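Local coordinates for enterotoxin SEN variant (Staphylococcus aureus, PDB 6KRY), which probably acts as a superantigenic enterotoxin of the staphylococcal and streptococcal toxin family, at residues D3-S11 and K162-K173. Numbering follows the deposited sequence.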
ATOM      1  N   ASP A   3       7.487  21.663  -3.246  1.00 24.03           N
ATOM      2  CA  ASP A   3       7.673  22.675  -2.133  1.00 23.41           C
ATOM      3  C   ASP A   3       7.912  21.910  -0.825  1.00 20.86           C
ATOM      4  O   ASP A   3       6.979  21.346  -0.268  1.00 18.66           O
ATOM      5  CB  ASP A   3       6.480  23.625  -1.969  1.00 25.25           C
ATOM      6  CG  ASP A   3       6.717  24.775  -0.972  1.00 27.46           C
ATOM      7  OD1 ASP A   3       7.689  24.699  -0.166  1.00 25.96           O
ATOM      8  OD2 ASP A   3       5.909  25.732  -0.968  1.00 30.58           O
ATOM      9  N   LYS A   4       9.151  21.952  -0.330  1.00 20.20           N
ATOM     10  CA  LYS A   4       9.559  21.229   0.872  1.00 20.28           C
ATOM     11  C   LYS A   4       8.733  21.657   2.091  1.00 17.50           C
ATOM     12  O   LYS A   4       8.554  20.848   3.002  1.00 16.46           O
ATOM     13  CB  LYS A   4      11.056  21.418   1.177  1.00 22.35           C
ATOM     14  CG  LYS A   4      11.974  21.220  -0.022  1.00 26.44           C
ATOM     15  CD  LYS A   4      13.463  21.129   0.278  1.00 27.12           C
ATOM     16  CE  LYS A   4      13.935  21.834   1.523  1.00 30.78           C
ATOM     17  NZ  LYS A   4      15.322  21.416   1.854  1.00 30.19           N
ATOM     18  N   ASN A   5       8.226  22.902   2.123  1.00 14.96           N
ATOM     19  CA  ASN A   5       7.500  23.383   3.294  1.00 16.82           C
ATOM     20  C   ASN A   5       6.032  22.920   3.290  1.00 17.49           C
ATOM     21  O   ASN A   5       5.340  23.127   4.266  1.00 18.40           O
ATOM     22  CB  ASN A   5       7.651  24.904   3.446  1.00 17.48           C
ATOM     23  CG  ASN A   5       9.025  25.249   3.991  1.00 17.12           C
ATOM     24  OD1 ASN A   5       9.590  24.456   4.732  1.00 17.26           O
ATOM     25  ND2 ASN A   5       9.571  26.408   3.654  1.00 15.57           N
ATOM     26  N   ASP A   6       5.599  22.222   2.239  1.00 18.14           N
ATOM     27  CA  ASP A   6       4.332  21.527   2.223  1.00 20.99           C
ATOM     28  C   ASP A   6       4.480  20.086   2.738  1.00 21.20           C
ATOM     29  O   ASP A   6       3.472  19.369   2.903  1.00 25.54           O
ATOM     30  CB  ASP A   6       3.782  21.424   0.796  1.00 26.05           C
ATOM     31  CG  ASP A   6       3.263  22.743   0.264  1.00 30.90           C
ATOM     32  OD1 ASP A   6       2.914  23.604   1.099  1.00 32.54           O
ATOM     33  OD2 ASP A   6       3.218  22.891  -0.975  1.00 37.34           O
ATOM     34  N   LEU A   7       5.711  19.608   2.933  1.00 17.05           N
ATOM     35  CA  LEU A   7       5.919  18.228   3.369  1.00 17.06           C
ATOM     36  C   LEU A   7       6.097  18.196   4.881  1.00 18.17           C
ATOM     37  O   LEU A   7       6.693  19.105   5.444  1.00 15.32           O
ATOM     38  CB  LEU A   7       7.153  17.655   2.688  1.00 16.29           C
ATOM     39  CG  LEU A   7       7.065  17.536   1.173  1.00 15.74           C
ATOM     40  CD1 LEU A   7       8.410  17.084   0.664  1.00 16.61           C
ATOM     41  CD2 LEU A   7       5.954  16.567   0.761  1.00 17.48           C
ATOM     42  N   LYS A   8       5.572  17.153   5.517  1.00 17.19           N
ATOM     43  CA  LYS A   8       5.693  16.984   6.968  1.00 18.44           C
ATOM     44  C   LYS A   8       7.108  16.491   7.306  1.00 16.59           C
ATOM     45  O   LYS A   8       7.811  15.903   6.475  1.00 14.94           O
ATOM     46  CB  LYS A   8       4.667  15.973   7.485  1.00 21.40           C
ATOM     47  CG  LYS A   8       3.218  16.250   7.127  1.00 27.47           C
ATOM     48  CD  LYS A   8       2.606  17.379   7.900  1.00 31.54           C
ATOM     49  CE  LYS A   8       1.182  17.663   7.463  1.00 36.84           C
ATOM     50  NZ  LYS A   8       1.143  18.405   6.176  1.00 40.10           N
ATOM     51  N   LYS A   9       7.495  16.707   8.554  1.00 16.66           N
ATOM     52  CA  LYS A   9       8.827  16.434   9.024  1.00 18.76           C
ATOM     53  C   LYS A   9       8.855  15.112   9.809  1.00 18.46           C
ATOM     54  O   LYS A   9       8.002  14.893  10.647  1.00 18.26           O
ATOM     55  CB  LYS A   9       9.253  17.590   9.931  1.00 23.30           C
ATOM     56  CG  LYS A   9      10.677  18.054   9.732  1.00 31.09           C
ATOM     57  CD  LYS A   9      10.988  19.378  10.391  1.00 36.13           C
ATOM     58  CE  LYS A   9      12.164  19.290  11.346  1.00 44.04           C
ATOM     59  NZ  LYS A   9      13.247  18.374  10.882  1.00 45.21           N
ATOM     60  N   LYS A  10       9.860  14.259   9.564  1.00 16.34           N
ATOM     61  CA  LYS A  10      10.018  13.037  10.343  1.00 17.25           C
ATOM     62  C   LYS A  10      10.103  13.313  11.862  1.00 18.18           C
ATOM     63  O   LYS A  10       9.550  12.550  12.656  1.00 17.61           O
ATOM     64  CB  LYS A  10      11.282  12.284   9.920  1.00 17.29           C
ATOM     65  CG  LYS A  10      11.490  10.979  10.658  1.00 15.64           C
ATOM     66  CD  LYS A  10      12.733  10.267  10.236  1.00 16.49           C
ATOM     67  CE  LYS A  10      12.881   8.930  10.905  1.00 16.19           C
ATOM     68  NZ  LYS A  10      14.029   8.202  10.354  1.00 16.19           N
ATOM     69  N   SER A  11      10.819  14.364  12.263  1.00 19.89           N
ATOM     70  CA  SER A  11      11.052  14.660  13.686  1.00 22.10           C
ATOM     71  C   SER A  11       9.764  15.071  14.407  1.00 22.91           C
ATOM     72  O   SER A  11       9.750  15.115  15.608  1.00 24.34           O
ATOM     73  CB  SER A  11      12.098  15.694  13.853  1.00 22.69           C
ATOM     74  OG  SER A  11      11.686  16.901  13.247  1.00 23.19           O
ATOM     75  N   LYS A 162      16.369   3.974   5.539  1.00 16.88           N
ATOM     76  CA  LYS A 162      15.900   4.010   6.937  1.00 16.96           C
ATOM     77  C   LYS A 162      14.911   5.162   7.147  1.00 16.74           C
ATOM     78  O   LYS A 162      14.968   5.908   8.157  1.00 15.18           O
ATOM     79  CB  LYS A 162      17.096   4.119   7.893  1.00 20.73           C
ATOM     80  CG  LYS A 162      18.253   3.219   7.532  1.00 25.98           C
ATOM     81  CD  LYS A 162      18.155   1.870   8.115  1.00 30.96           C
ATOM     82  CE  LYS A 162      18.660   1.862   9.542  1.00 37.60           C
ATOM     83  NZ  LYS A 162      18.947   0.484  10.001  1.00 42.56           N
ATOM     84  N   ILE A 163      13.979   5.295   6.197  1.00 13.48           N
ATOM     85  CA  ILE A 163      12.982   6.326   6.208  1.00 14.55           C
ATOM     86  C   ILE A 163      12.331   6.450   7.583  1.00 13.03           C
ATOM     87  O   ILE A 163      12.191   7.557   8.081  1.00 12.60           O
ATOM     88  CB  ILE A 163      11.898   6.003   5.155  1.00 18.21           C
ATOM     89  CG1 ILE A 163      12.463   6.063   3.747  1.00 22.34           C
ATOM     90  CG2 ILE A 163      10.691   6.916   5.308  1.00 22.57           C
ATOM     91  CD1 ILE A 163      13.169   7.327   3.449  1.00 21.86           C
ATOM     92  N   TYR A 164      11.843   5.336   8.141  1.00 11.22           N
ATOM     93  CA  TYR A 164      10.946   5.420   9.318  1.00 13.19           C
ATOM     94  C   TYR A 164      11.645   5.098  10.649  1.00 13.77           C
ATOM     95  O   TYR A 164      11.028   5.244  11.700  1.00 13.57           O
ATOM     96  CB  TYR A 164       9.724   4.508   9.133  1.00 13.88           C
ATOM     97  CG  TYR A 164       8.814   4.995   8.042  1.00 13.33           C
ATOM     98  CD1 TYR A 164       8.293   6.276   8.067  1.00 15.55           C
ATOM     99  CD2 TYR A 164       8.514   4.205   6.949  1.00 15.60           C
ATOM    100  CE1 TYR A 164       7.498   6.747   7.028  1.00 15.15           C
ATOM    101  CE2 TYR A 164       7.678   4.642   5.927  1.00 14.27           C
ATOM    102  CZ  TYR A 164       7.165   5.914   5.969  1.00 14.70           C
ATOM    103  OH  TYR A 164       6.360   6.376   4.955  1.00 15.93           O
ATOM    104  N   ASN A 165      12.926   4.749  10.618  1.00 13.66           N
ATOM    105  CA  ASN A 165      13.642   4.323  11.839  1.00 16.46           C
ATOM    106  C   ASN A 165      13.693   5.426  12.883  1.00 15.59           C
ATOM    107  O   ASN A 165      14.106   6.556  12.592  1.00 15.50           O
ATOM    108  CB  ASN A 165      15.072   3.888  11.538  1.00 19.45           C
ATOM    109  CG  ASN A 165      15.060   2.567  10.845  1.00 23.51           C
ATOM    110  OD1 ASN A 165      15.390   1.546  11.456  1.00 28.13           O
ATOM    111  ND2 ASN A 165      14.567   2.574   9.618  1.00 24.66           N
ATOM    112  N   LYS A 166      13.303   5.066  14.119  1.00 15.62           N
ATOM    113  CA  LYS A 166      13.239   5.985  15.217  1.00 17.54           C
ATOM    114  C   LYS A 166      14.624   6.511  15.638  1.00 19.07           C
ATOM    115  O   LYS A 166      14.671   7.493  16.345  1.00 19.99           O
ATOM    116  CB  LYS A 166      12.589   5.320  16.432  1.00 18.69           C
ATOM    117  CG  LYS A 166      13.343   4.117  16.969  1.00 19.99           C
ATOM    118  CD  LYS A 166      12.576   3.376  18.023  1.00 21.34           C
ATOM    119  CE  LYS A 166      13.106   1.982  18.263  1.00 23.69           C
ATOM    120  NZ  LYS A 166      14.507   1.986  18.694  1.00 27.90           N
ATOM    121  N   ASP A 167      15.711   5.855  15.233  1.00 19.88           N
ATOM    122  CA  ASP A 167      17.043   6.279  15.687  1.00 26.87           C
ATOM    123  C   ASP A 167      17.908   6.680  14.491  1.00 27.40           C
ATOM    124  O   ASP A 167      19.122   6.722  14.583  1.00 28.86           O
ATOM    125  CB  ASP A 167      17.740   5.196  16.503  1.00 31.34           C
ATOM    126  CG  ASP A 167      17.345   3.800  16.079  1.00 37.46           C
ATOM    127  OD1 ASP A 167      17.250   3.571  14.838  1.00 41.17           O
ATOM    128  OD2 ASP A 167      17.071   2.971  16.999  1.00 39.98           O
ATOM    129  N   THR A 168      17.252   7.048  13.392  1.00 25.63           N
ATOM    130  CA  THR A 168      17.933   7.728  12.313  1.00 26.77           C
ATOM    131  C   THR A 168      17.246   9.085  12.071  1.00 25.90           C
ATOM    132  O   THR A 168      16.017   9.232  12.185  1.00 27.97           O
ATOM    133  CB  THR A 168      17.982   6.774  11.117  1.00 24.05           C
ATOM    134  OG1 THR A 168      18.900   7.224  10.131  1.00 33.11           O
ATOM    135  CG2 THR A 168      16.640   6.663  10.460  1.00 23.45           C
ATOM    136  N   GLY A 169      18.025  10.096  11.677  1.00 27.60           N
ATOM    137  CA  GLY A 169      17.445  11.425  11.429  1.00 26.95           C
ATOM    138  C   GLY A 169      18.026  12.141  10.229  1.00 27.17           C
ATOM    139  O   GLY A 169      17.818  13.341  10.076  1.00 30.52           O
ATOM    140  N   ASN A 170      18.699  11.413   9.336  1.00 27.07           N
ATOM    141  CA  ASN A 170      19.374  12.052   8.194  1.00 24.79           C
ATOM    142  C   ASN A 170      18.377  12.315   7.049  1.00 21.82           C
ATOM    143  O   ASN A 170      18.607  13.211   6.271  1.00 24.63           O
ATOM    144  CB  ASN A 170      20.558  11.222   7.725  1.00 25.00           C
ATOM    145  CG  ASN A 170      20.061   9.867   7.318  1.00 28.62           C
ATOM    146  OD1 ASN A 170      19.276   9.266   8.057  1.00 25.10           O
ATOM    147  ND2 ASN A 170      20.440   9.440   6.123  1.00 27.36           N
ATOM    148  N   ILE A 171      17.319  11.511   6.903  1.00 19.49           N
ATOM    149  CA  ILE A 171      16.166  11.911   6.026  1.00 18.91           C
ATOM    150  C   ILE A 171      15.053  12.520   6.889  1.00 15.95           C
ATOM    151  O   ILE A 171      14.581  11.851   7.792  1.00 15.77           O
ATOM    152  CB  ILE A 171      15.661  10.710   5.207  1.00 20.84           C
ATOM    153  CG1 ILE A 171      16.763  10.055   4.360  1.00 23.49           C
ATOM    154  CG2 ILE A 171      14.469  11.114   4.363  1.00 19.15           C
ATOM    155  CD1 ILE A 171      17.442  10.998   3.408  1.00 26.23           C
ATOM    156  N   GLN A 172      14.645  13.773   6.621  1.00 15.02           N
ATOM    157  CA  GLN A 172      13.618  14.447   7.419  1.00 15.46           C
ATOM    158  C   GLN A 172      12.313  14.623   6.657  1.00 13.82           C
ATOM    159  O   GLN A 172      11.268  14.786   7.284  1.00 12.30           O
ATOM    160  CB  GLN A 172      14.096  15.819   7.915  1.00 18.22           C
ATOM    161  CG  GLN A 172      14.936  15.736   9.185  1.00 21.39           C
ATOM    162  CD  GLN A 172      14.192  15.093  10.335  1.00 20.92           C
ATOM    163  OE1 GLN A 172      13.027  15.409  10.600  1.00 20.21           O
ATOM    164  NE2 GLN A 172      14.876  14.180  11.026  1.00 19.50           N
ATOM    165  N   LYS A 173      12.379  14.689   5.325  1.00 12.48           N
ATOM    166  CA  LYS A 173      11.189  14.882   4.545  1.00 13.58           C
ATOM    167  C   LYS A 173      11.327  14.039   3.269  1.00 12.93           C
ATOM    168  O   LYS A 173      12.445  13.683   2.834  1.00 13.83           O
ATOM    169  CB  LYS A 173      10.957  16.344   4.136  1.00 14.77           C
ATOM    170  CG  LYS A 173      10.810  17.353   5.280  1.00 16.06           C
ATOM    171  CD  LYS A 173      10.474  18.772   4.835  1.00 18.81           C
ATOM    172  CE  LYS A 173       9.988  19.645   5.983  1.00 19.12           C
ATOM    173  NZ  LYS A 173       9.697  21.019   5.519  1.00 22.45           N
TER
HETATM  174  O   HOH W   1       9.014  22.522   7.476  1.00 38.14           O
HETATM  175  O   HOH W   2      15.748   9.699   8.712  1.00 24.57           O
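With CG anti to the backbone N (chi1 -178°) and the chain extended beyond CG, Lys10 is a straight rod that drives its ammonium end-on into the loop 162-173. There Lys10 NZ is ringed by main-chain carbonyls: it donates to Asn165 O (2.8 Å), Thr168 O (2.9 Å) and Ile163 O (3.0 Å), with a weak further bond to Lys162 O. It is tilted from the plane of Asn165 O, though less than from those of Thr168 O and Ile163 O. A water also accepts from it, so that four carbonyls and a water share three N-H groups, the water in turn donating to Ile171 O. The buried charge is thus met by several carbonyl dipoles, which would favour the protonated amine, and the loop is gathered around one atom. Asn165 O also takes the turn bond from Thr168 N, from the opposite face of its plane.

At the base of the rod, Lys10 N gives Gln172 O a short, nearly straight bond (2.7 Å, 164°). Gln172, bent at chi2 (-59°), turns its amide back over the same backbone: OE1 receives Ser11 N in the carbonyl plane, on a lone pair, while Lys9 NZ comes from above that plane (3.0 Å). Its NE2 binds Gly169 O, fixing the amide flip. Farther along, Lys173 reaches out in the reverse sense, its extended chain running past Leu7 so that Lys173 NZ donates to Lys4 O (2.8 Å); Leu7 N holds the other face of that carbonyl. The exchange of lysines joins the N-terminal segment before helix 15-26 to the loop between helix 146-161 and strand 173-180, where Gln172 and Lys173 form a classic beta bulge opposite Tyr225, and so packs the N-terminus against the beta-grasp domain, as in this two-domain toxin family.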